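Local coordinates for protein oxalate biosynthetic component 1 (Burkholderia thailandensis, PDB 5IKY) that takes part in quorum sensing-dependent oxalate production as a bifunctional enzyme with serine hydrolase and additional lyase activity, at residues 156-161 and 182-187; 610-615 and 846-851. All coordinates share one frame; numbering follows the deposited sequence.

Contact 1 of 2, residues 156-161 and 182-187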
ATOM      1  N   ILE A 156      24.726  -3.155 -24.785  1.00 55.59           N
ATOM      2  CA  ILE A 156      24.061  -4.414 -25.080  1.00 55.27           C
ATOM      3  C   ILE A 156      25.086  -5.507 -25.356  1.00 55.59           C
ATOM      4  O   ILE A 156      26.170  -5.248 -25.874  1.00 64.80           O
ATOM      5  CB  ILE A 156      23.081  -4.283 -26.275  1.00 57.57           C
ATOM      6  CG1 ILE A 156      22.133  -5.487 -26.323  1.00 55.58           C
ATOM      7  CG2 ILE A 156      23.832  -4.105 -27.587  1.00 57.58           C
ATOM      8  CD1 ILE A 156      20.982  -5.328 -27.284  1.00 61.95           C
ATOM      9  N   HIS A 157      24.737  -6.728 -24.970  1.00 54.88           N
ATOM     10  CA  HIS A 157      25.586  -7.887 -25.182  1.00 61.48           C
ATOM     11  C   HIS A 157      24.723  -9.140 -25.147  1.00 54.69           C
ATOM     12  O   HIS A 157      24.771  -9.918 -24.196  1.00 65.45           O
ATOM     13  CB  HIS A 157      26.690  -7.952 -24.128  1.00 60.18           C
ATOM     14  CG  HIS A 157      27.916  -8.679 -24.584  1.00 77.64           C
ATOM     15  ND1 HIS A 157      27.992 -10.054 -24.630  1.00 71.44           N
ATOM     16  CD2 HIS A 157      29.108  -8.219 -25.032  1.00 56.40           C
ATOM     17  CE1 HIS A 157      29.184 -10.410 -25.074  1.00 68.55           C
ATOM     18  NE2 HIS A 157      29.880  -9.317 -25.325  1.00 66.75           N
ATOM     19  N   THR A 158      23.923  -9.319 -26.193  1.00 58.22           N
ATOM     20  CA  THR A 158      22.978 -10.427 -26.266  1.00 58.21           C
ATOM     21  C   THR A 158      23.429 -11.468 -27.282  1.00 62.89           C
ATOM     22  O   THR A 158      23.707 -11.146 -28.436  1.00 64.54           O
ATOM     23  CB  THR A 158      21.567  -9.931 -26.628  1.00 55.08           C
ATOM     24  OG1 THR A 158      21.037  -9.169 -25.537  1.00 77.83           O
ATOM     25  CG2 THR A 158      20.648 -11.101 -26.907  1.00 77.23           C
ATOM     26  N   TYR A 159      23.493 -12.721 -26.841  1.00 56.23           N
ATOM     27  CA  TYR A 159      23.984 -13.808 -27.678  1.00 62.40           C
ATOM     28  C   TYR A 159      22.961 -14.934 -27.788  1.00 62.37           C
ATOM     29  O   TYR A 159      22.208 -15.198 -26.853  1.00 60.37           O
ATOM     30  CB  TYR A 159      25.305 -14.341 -27.115  1.00 69.09           C
ATOM     31  CG  TYR A 159      25.809 -15.613 -27.765  1.00 69.42           C
ATOM     32  CD1 TYR A 159      25.483 -16.858 -27.243  1.00 59.44           C
ATOM     33  CD2 TYR A 159      26.620 -15.569 -28.890  1.00 71.39           C
ATOM     34  CE1 TYR A 159      25.939 -18.020 -27.824  1.00 61.89           C
ATOM     35  CE2 TYR A 159      27.083 -16.728 -29.481  1.00 63.54           C
ATOM     36  CZ  TYR A 159      26.738 -17.950 -28.942  1.00 68.18           C
ATOM     37  OH  TYR A 159      27.195 -19.109 -29.522  1.00 74.94           O
ATOM     38  N   LEU A 160      22.939 -15.592 -28.943  1.00 65.90           N
ATOM     39  CA  LEU A 160      22.109 -16.773 -29.140  1.00 64.51           C
ATOM     40  C   LEU A 160      22.965 -17.922 -29.658  1.00 63.72           C
ATOM     41  O   LEU A 160      23.768 -17.743 -30.572  1.00 69.98           O
ATOM     42  CB  LEU A 160      20.961 -16.482 -30.109  1.00 63.44           C
ATOM     43  CG  LEU A 160      19.863 -15.551 -29.592  1.00 63.48           C
ATOM     44  CD1 LEU A 160      18.823 -15.284 -30.667  1.00 64.63           C
ATOM     45  CD2 LEU A 160      19.214 -16.137 -28.357  1.00 56.53           C
ATOM     46  N   SER A 161      22.785 -19.097 -29.066  1.00 66.40           N
ATOM     47  CA  SER A 161      23.570 -20.276 -29.421  1.00 68.82           C
ATOM     48  C   SER A 161      23.350 -20.709 -30.870  1.00 72.35           C
ATOM     49  O   SER A 161      22.322 -20.385 -31.467  1.00 64.95           O
ATOM     50  CB  SER A 161      23.231 -21.430 -28.480  1.00 70.42           C
ATOM     51  OG  SER A 161      21.880 -21.827 -28.637  1.00 84.26           O
ATOM     52  N   ASN A 182      19.858  -5.768 -38.517  1.00 73.87           N
ATOM     53  CA  ASN A 182      19.758  -4.878 -37.362  1.00 79.44           C
ATOM     54  C   ASN A 182      20.956  -4.959 -36.419  1.00 79.48           C
ATOM     55  O   ASN A 182      20.832  -4.667 -35.230  1.00 87.90           O
ATOM     56  CB  ASN A 182      18.480  -5.169 -36.572  1.00 75.04           C
ATOM     57  CG  ASN A 182      17.279  -4.414 -37.107  1.00 84.41           C
ATOM     58  OD1 ASN A 182      17.352  -3.761 -38.148  1.00 92.73           O
ATOM     59  ND2 ASN A 182      16.164  -4.498 -36.391  1.00 96.29           N
ATOM     60  N   GLY A 183      22.110  -5.362 -36.943  1.00 73.30           N
ATOM     61  CA  GLY A 183      23.342  -5.305 -36.177  1.00 74.36           C
ATOM     62  C   GLY A 183      23.859  -6.607 -35.589  1.00 75.07           C
ATOM     63  O   GLY A 183      24.987  -6.654 -35.101  1.00 87.48           O
ATOM     64  N   TRP A 184      23.047  -7.660 -35.614  1.00 70.72           N
ATOM     65  CA  TRP A 184      23.494  -8.962 -35.124  1.00 69.83           C
ATOM     66  C   TRP A 184      24.518  -9.551 -36.089  1.00 66.37           C
ATOM     67  O   TRP A 184      24.470  -9.283 -37.289  1.00 72.98           O
ATOM     68  CB  TRP A 184      22.321  -9.928 -34.956  1.00 71.54           C
ATOM     69  CG  TRP A 184      21.292  -9.516 -33.943  1.00 75.71           C
ATOM     70  CD1 TRP A 184      20.484  -8.417 -33.989  1.00 62.62           C
ATOM     71  CD2 TRP A 184      20.930 -10.227 -32.751  1.00 63.09           C
ATOM     72  NE1 TRP A 184      19.656  -8.389 -32.893  1.00 61.42           N
ATOM     73  CE2 TRP A 184      19.911  -9.490 -32.117  1.00 60.34           C
ATOM     74  CE3 TRP A 184      21.379 -11.410 -32.155  1.00 61.91           C
ATOM     75  CZ2 TRP A 184      19.332  -9.897 -30.918  1.00 61.06           C
ATOM     76  CZ3 TRP A 184      20.801 -11.814 -30.965  1.00 63.23           C
ATOM     77  CH2 TRP A 184      19.790 -11.060 -30.358  1.00 66.88           C
ATOM     78  N   ARG A 185      25.438 -10.360 -35.571  1.00 69.95           N
ATOM     79  CA  ARG A 185      26.466 -10.953 -36.417  1.00 66.71           C
ATOM     80  C   ARG A 185      26.977 -12.290 -35.879  1.00 70.77           C
ATOM     81  O   ARG A 185      26.839 -12.590 -34.693  1.00 74.80           O
ATOM     82  CB  ARG A 185      27.626  -9.971 -36.588  1.00 72.85           C
ATOM     83  CG  ARG A 185      28.449  -9.740 -35.335  1.00 88.33           C
ATOM     84  CD  ARG A 185      29.237  -8.445 -35.446  1.00 99.92           C
ATOM     85  NE  ARG A 185      29.529  -8.101 -36.834  1.00114.91           N
ATOM     86  CZ  ARG A 185      29.977  -6.914 -37.232  1.00123.74           C
ATOM     87  NH1 ARG A 185      30.217  -6.690 -38.518  1.00112.10           N
ATOM     88  NH2 ARG A 185      30.183  -5.949 -36.345  1.00119.20           N
ATOM     89  N   MET A 186      27.571 -13.083 -36.768  1.00 78.30           N
ATOM     90  CA  MET A 186      28.041 -14.427 -36.439  1.00 80.50           C
ATOM     91  C   MET A 186      29.253 -14.417 -35.513  1.00 76.20           C
ATOM     92  O   MET A 186      30.075 -13.501 -35.557  1.00 82.66           O
ATOM     93  CB  MET A 186      28.381 -15.193 -37.720  1.00 82.41           C
ATOM     94  CG  MET A 186      27.221 -15.328 -38.692  1.00 79.44           C
ATOM     95  SD  MET A 186      25.923 -16.423 -38.085  1.00116.37           S
ATOM     96  CE  MET A 186      26.830 -17.958 -37.921  1.00102.99           C
ATOM     97  N   CYS A 187      29.361 -15.451 -34.683  1.00 65.98           N
ATOM     98  CA  CYS A 187      30.467 -15.571 -33.740  1.00 68.37           C
ATOM     99  C   CYS A 187      31.243 -16.861 -33.955  1.00 73.36           C
ATOM    100  O   CYS A 187      30.760 -17.786 -34.611  1.00 72.28           O
ATOM    101  CB  CYS A 187      29.958 -15.528 -32.297  1.00 63.65           C
ATOM    102  SG  CYS A 187      28.601 -14.387 -32.012  1.00 78.88           S
TER
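The hydroxyl OG1 of T158 is hydrogen-bonded to NE1 of W141, while the other branch of the same side chain, the methyl CG2, packs against the indole of W184. CG2 lies 3.6 Å from W184 CH2, at the far end of the six-membered ring. With CG2 anti to the backbone N and OG1 beside it (chi1 -69°), T158 divides its polar and apolar branches between two tryptophans. L160 meets the same part of the indole: its CD1 is 4.0 Å from W184 CZ3, and its CG is only slightly farther from that atom. Both aliphatic groups cross the ring obliquely. The indole reaches them from well back, since the CA atoms of Y159 and W184, the closest across the two segments, are 8.9 Å apart. I60 and R62 on the strand between, together with L179 of helix 176-181, also touch W184.

Y159 makes a separate contact with C187. The thiol SG sits at the ring edge, 3.8 Å from Y159 CE2, and lies 88° off the ring normal, a nearly in-plane sulfur-aromatic contact. An anti chi1 of 171° carries the tyrosine ring back toward the cysteine, although the CB of Y159 points away from 182-187. F26 stacks on this ring, and W192 meets it at an inclined angle.

No hydrogen bond joins the two segments directly. T158 and L160 bond through their backbones to R62 and I60, and R185 and C187 to V61 and G58. The side chains therefore bridge the flanking strands of a three-stranded antiparallel sheet, ordered 156-160, 60-64, 185-186, in which a helical connection carries the chain past the central strand within the N-terminal domain.

Contact 2 of 2, residues 610-615 and 846-851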
ATOM      1  N   PHE A 610      -2.385  20.311  14.906  1.00131.08           N
ATOM      2  CA  PHE A 610      -3.655  20.946  15.228  1.00124.49           C
ATOM      3  C   PHE A 610      -3.625  22.415  14.831  1.00103.69           C
ATOM      4  O   PHE A 610      -2.644  23.111  15.089  1.00113.63           O
ATOM      5  CB  PHE A 610      -3.967  20.811  16.722  1.00139.95           C
ATOM      6  CG  PHE A 610      -3.950  19.393  17.226  1.00137.19           C
ATOM      7  CD1 PHE A 610      -5.116  18.648  17.279  1.00127.07           C
ATOM      8  CD2 PHE A 610      -2.768  18.810  17.654  1.00128.17           C
ATOM      9  CE1 PHE A 610      -5.102  17.345  17.743  1.00113.48           C
ATOM     10  CE2 PHE A 610      -2.747  17.509  18.118  1.00 98.97           C
ATOM     11  CZ  PHE A 610      -3.916  16.776  18.163  1.00104.01           C
ATOM     12  N   VAL A 611      -4.695  22.881  14.198  1.00 89.93           N
ATOM     13  CA  VAL A 611      -4.817  24.294  13.862  1.00 90.88           C
ATOM     14  C   VAL A 611      -4.882  25.122  15.139  1.00 88.59           C
ATOM     15  O   VAL A 611      -4.314  26.212  15.220  1.00 90.37           O
ATOM     16  CB  VAL A 611      -6.067  24.577  13.004  1.00 73.16           C
ATOM     17  N   GLU A 612      -5.572  24.581  16.139  1.00 85.75           N
ATOM     18  CA  GLU A 612      -5.777  25.270  17.407  1.00 82.49           C
ATOM     19  C   GLU A 612      -4.681  24.951  18.419  1.00 84.58           C
ATOM     20  O   GLU A 612      -4.864  25.143  19.620  1.00 91.29           O
ATOM     21  CB  GLU A 612      -7.143  24.903  17.992  1.00 72.13           C
ATOM     22  CG  GLU A 612      -8.318  25.195  17.072  1.00 88.81           C
ATOM     23  CD  GLU A 612      -9.631  24.672  17.623  1.00116.61           C
ATOM     24  OE1 GLU A 612     -10.697  25.066  17.101  1.00125.07           O
ATOM     25  OE2 GLU A 612      -9.600  23.864  18.577  1.00116.37           O
ATOM     26  N   GLU A 613      -3.543  24.466  17.930  1.00 84.29           N
ATOM     27  CA  GLU A 613      -2.416  24.129  18.796  1.00 89.60           C
ATOM     28  C   GLU A 613      -1.829  25.382  19.446  1.00 94.85           C
ATOM     29  O   GLU A 613      -1.204  25.310  20.506  1.00 83.65           O
ATOM     30  CB  GLU A 613      -1.339  23.381  18.002  1.00 98.89           C
ATOM     31  CG  GLU A 613      -0.136  22.906  18.817  1.00117.09           C
ATOM     32  CD  GLU A 613      -0.480  21.833  19.842  1.00129.20           C
ATOM     33  OE1 GLU A 613      -1.587  21.254  19.772  1.00125.85           O
ATOM     34  OE2 GLU A 613       0.366  21.569  20.722  1.00130.41           O
ATOM     35  N   LEU A 614      -2.048  26.533  18.813  1.00 89.70           N
ATOM     36  CA  LEU A 614      -1.543  27.805  19.324  1.00 93.11           C
ATOM     37  C   LEU A 614      -2.223  28.225  20.625  1.00 88.50           C
ATOM     38  O   LEU A 614      -1.744  29.124  21.316  1.00 91.47           O
ATOM     39  CB  LEU A 614      -1.716  28.904  18.273  1.00 99.81           C
ATOM     40  CG  LEU A 614      -0.741  28.875  17.094  1.00 97.21           C
ATOM     41  CD1 LEU A 614      -1.132  29.906  16.050  1.00 92.90           C
ATOM     42  CD2 LEU A 614       0.683  29.111  17.575  1.00 86.70           C
ATOM     43  N   ASP A 615      -3.337  27.577  20.954  1.00 84.45           N
ATOM     44  CA  ASP A 615      -4.058  27.866  22.191  1.00 81.97           C
ATOM     45  C   ASP A 615      -3.213  27.540  23.422  1.00 79.75           C
ATOM     46  O   ASP A 615      -3.438  28.086  24.501  1.00 90.99           O
ATOM     47  CB  ASP A 615      -5.375  27.087  22.239  1.00 83.22           C
ATOM     48  CG  ASP A 615      -6.371  27.555  21.193  1.00105.64           C
ATOM     49  OD1 ASP A 615      -5.964  28.280  20.261  1.00122.23           O
ATOM     50  OD2 ASP A 615      -7.564  27.193  21.302  1.00 95.57           O
ATOM     51  N   THR A 846     -16.547  26.785  25.648  1.00 82.49           N
ATOM     52  CA  THR A 846     -15.877  27.138  24.401  1.00 81.36           C
ATOM     53  C   THR A 846     -15.975  25.997  23.386  1.00 84.01           C
ATOM     54  O   THR A 846     -15.873  24.824  23.747  1.00 82.24           O
ATOM     55  CB  THR A 846     -14.392  27.490  24.646  1.00 76.04           C
ATOM     56  OG1 THR A 846     -14.300  28.524  25.633  1.00 90.90           O
ATOM     57  CG2 THR A 846     -13.725  27.964  23.364  1.00 68.81           C
ATOM     58  N   VAL A 847     -16.185  26.349  22.121  1.00 78.82           N
ATOM     59  CA  VAL A 847     -16.254  25.357  21.053  1.00 88.30           C
ATOM     60  C   VAL A 847     -14.882  25.143  20.421  1.00 86.51           C
ATOM     61  O   VAL A 847     -14.331  26.046  19.791  1.00 94.75           O
ATOM     62  CB  VAL A 847     -17.254  25.772  19.957  1.00 83.18           C
ATOM     63  CG1 VAL A 847     -17.217  24.782  18.803  1.00 68.51           C
ATOM     64  CG2 VAL A 847     -18.657  25.881  20.530  1.00 88.84           C
ATOM     65  N   ILE A 848     -14.334  23.946  20.602  1.00 77.29           N
ATOM     66  CA  ILE A 848     -13.042  23.599  20.020  1.00 81.38           C
ATOM     67  C   ILE A 848     -13.177  22.463  19.012  1.00 78.21           C
ATOM     68  O   ILE A 848     -14.279  21.975  18.756  1.00 83.16           O
ATOM     69  CB  ILE A 848     -12.019  23.197  21.099  1.00 75.33           C
ATOM     70  CG1 ILE A 848     -12.581  22.079  21.979  1.00 67.89           C
ATOM     71  CG2 ILE A 848     -11.640  24.404  21.945  1.00 86.28           C
ATOM     72  CD1 ILE A 848     -11.613  21.591  23.033  1.00 61.12           C
ATOM     73  N   GLU A 849     -12.048  22.048  18.447  1.00 77.03           N
ATOM     74  CA  GLU A 849     -12.035  21.029  17.403  1.00 80.61           C
ATOM     75  C   GLU A 849     -12.648  19.711  17.876  1.00 80.96           C
ATOM     76  O   GLU A 849     -13.435  19.093  17.158  1.00 73.94           O
ATOM     77  CB  GLU A 849     -10.604  20.798  16.910  1.00 78.84           C
ATOM     78  CG  GLU A 849     -10.383  19.436  16.275  1.00 95.81           C
ATOM     79  CD  GLU A 849      -8.917  19.046  16.199  1.00116.33           C
ATOM     80  OE1 GLU A 849      -8.388  18.507  17.196  1.00118.41           O
ATOM     81  OE2 GLU A 849      -8.296  19.269  15.138  1.00130.53           O
ATOM     82  N   ALA A 850     -12.302  19.298  19.092  1.00 64.82           N
ATOM     83  CA  ALA A 850     -12.812  18.049  19.649  1.00 71.09           C
ATOM     84  C   ALA A 850     -14.329  18.084  19.817  1.00 78.15           C
ATOM     85  O   ALA A 850     -14.989  17.047  19.750  1.00 71.47           O
ATOM     86  CB  ALA A 850     -12.137  17.750  20.982  1.00 56.64           C
ATOM     87  N   SER A 851     -14.874  19.277  20.039  1.00 73.84           N
ATOM     88  CA  SER A 851     -16.317  19.447  20.159  1.00 73.50           C
ATOM     89  C   SER A 851     -17.007  19.073  18.851  1.00 77.25           C
ATOM     90  O   SER A 851     -18.031  18.392  18.848  1.00 76.65           O
ATOM     91  CB  SER A 851     -16.667  20.889  20.541  1.00 67.52           C
ATOM     92  OG  SER A 851     -15.908  21.332  21.654  1.00 74.31           O
TER
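E612 stretches its carboxylate over the backbone at I848 and E849, where helix 849-860 begins. OE2 accepts a hydrogen bond from E849 N at 3.1 Å, with an N-H...O angle of 152°. The donor approaches on the syn side of the carboxylate, 27° out of its plane. The same oxygen rests 3.6 Å from I848 CB, and the side chains of E612 and I848 cross at about a right angle. The extended glutamate chain spans the distance between the two segments, whose nearest CA atoms, those of E612 and E849, are 7.6 Å apart.

I848 occupies the N-cap position but has no polar side chain, and E612 supplies an acceptor for the first-turn amide from far along the sequence. A local bond adds to this: S851 OG accepts from I848 N at 3.2 Å, the half of a capping box that the third helical residue provides. The start of the helix, with E849 N-H directed toward E612, would probably favour a negative charge on this carboxylate.

E849 points its own carboxylate the other way, to the edge of the F610 ring. OE1 comes within 3.3 Å of F610 CD1, near the ring plane, and the carboxylate is turned 55° from the ring. This would place a negatively charged oxygen against the weakly positive C-H rim, probably a mildly favourable contact. The two glutamates keep their charges apart, with E612 OE2 and E849 OE1 separated by 5.7 Å; long, weak ion pairs link E612 to K742 and E849 to R999.

Helix 715-734 lies against 846-851: I848 packs on T730 and L731, R727 is touched by A850 and S851, and the helix's last residue, R734, reaches 610-615 through a salt bridge with D615, in the 3-10 segment that begins at E613.

Contacts 1 and 2 lie on opposite sides of the chain's centre, with centres 70 Å apart and nearest atoms about 53 Å apart. They follow one another in series: 156-161 and 182-187 pack within the N-terminal domain, and only much later does 610-615 of the cap domain meet 846-851 of the C-terminal region. They share no sheet or helix. Most strands of a large parallel sheet, which also takes in strand 4-9 from before contact 1, come between them in sequence, as do H227 and E477, which bind magnesium. Contact 1 is thus internal to one module, whereas contact 2 joins the cap to the alpha/beta-hydrolase part, consistent with a modular, bifunctional enzyme.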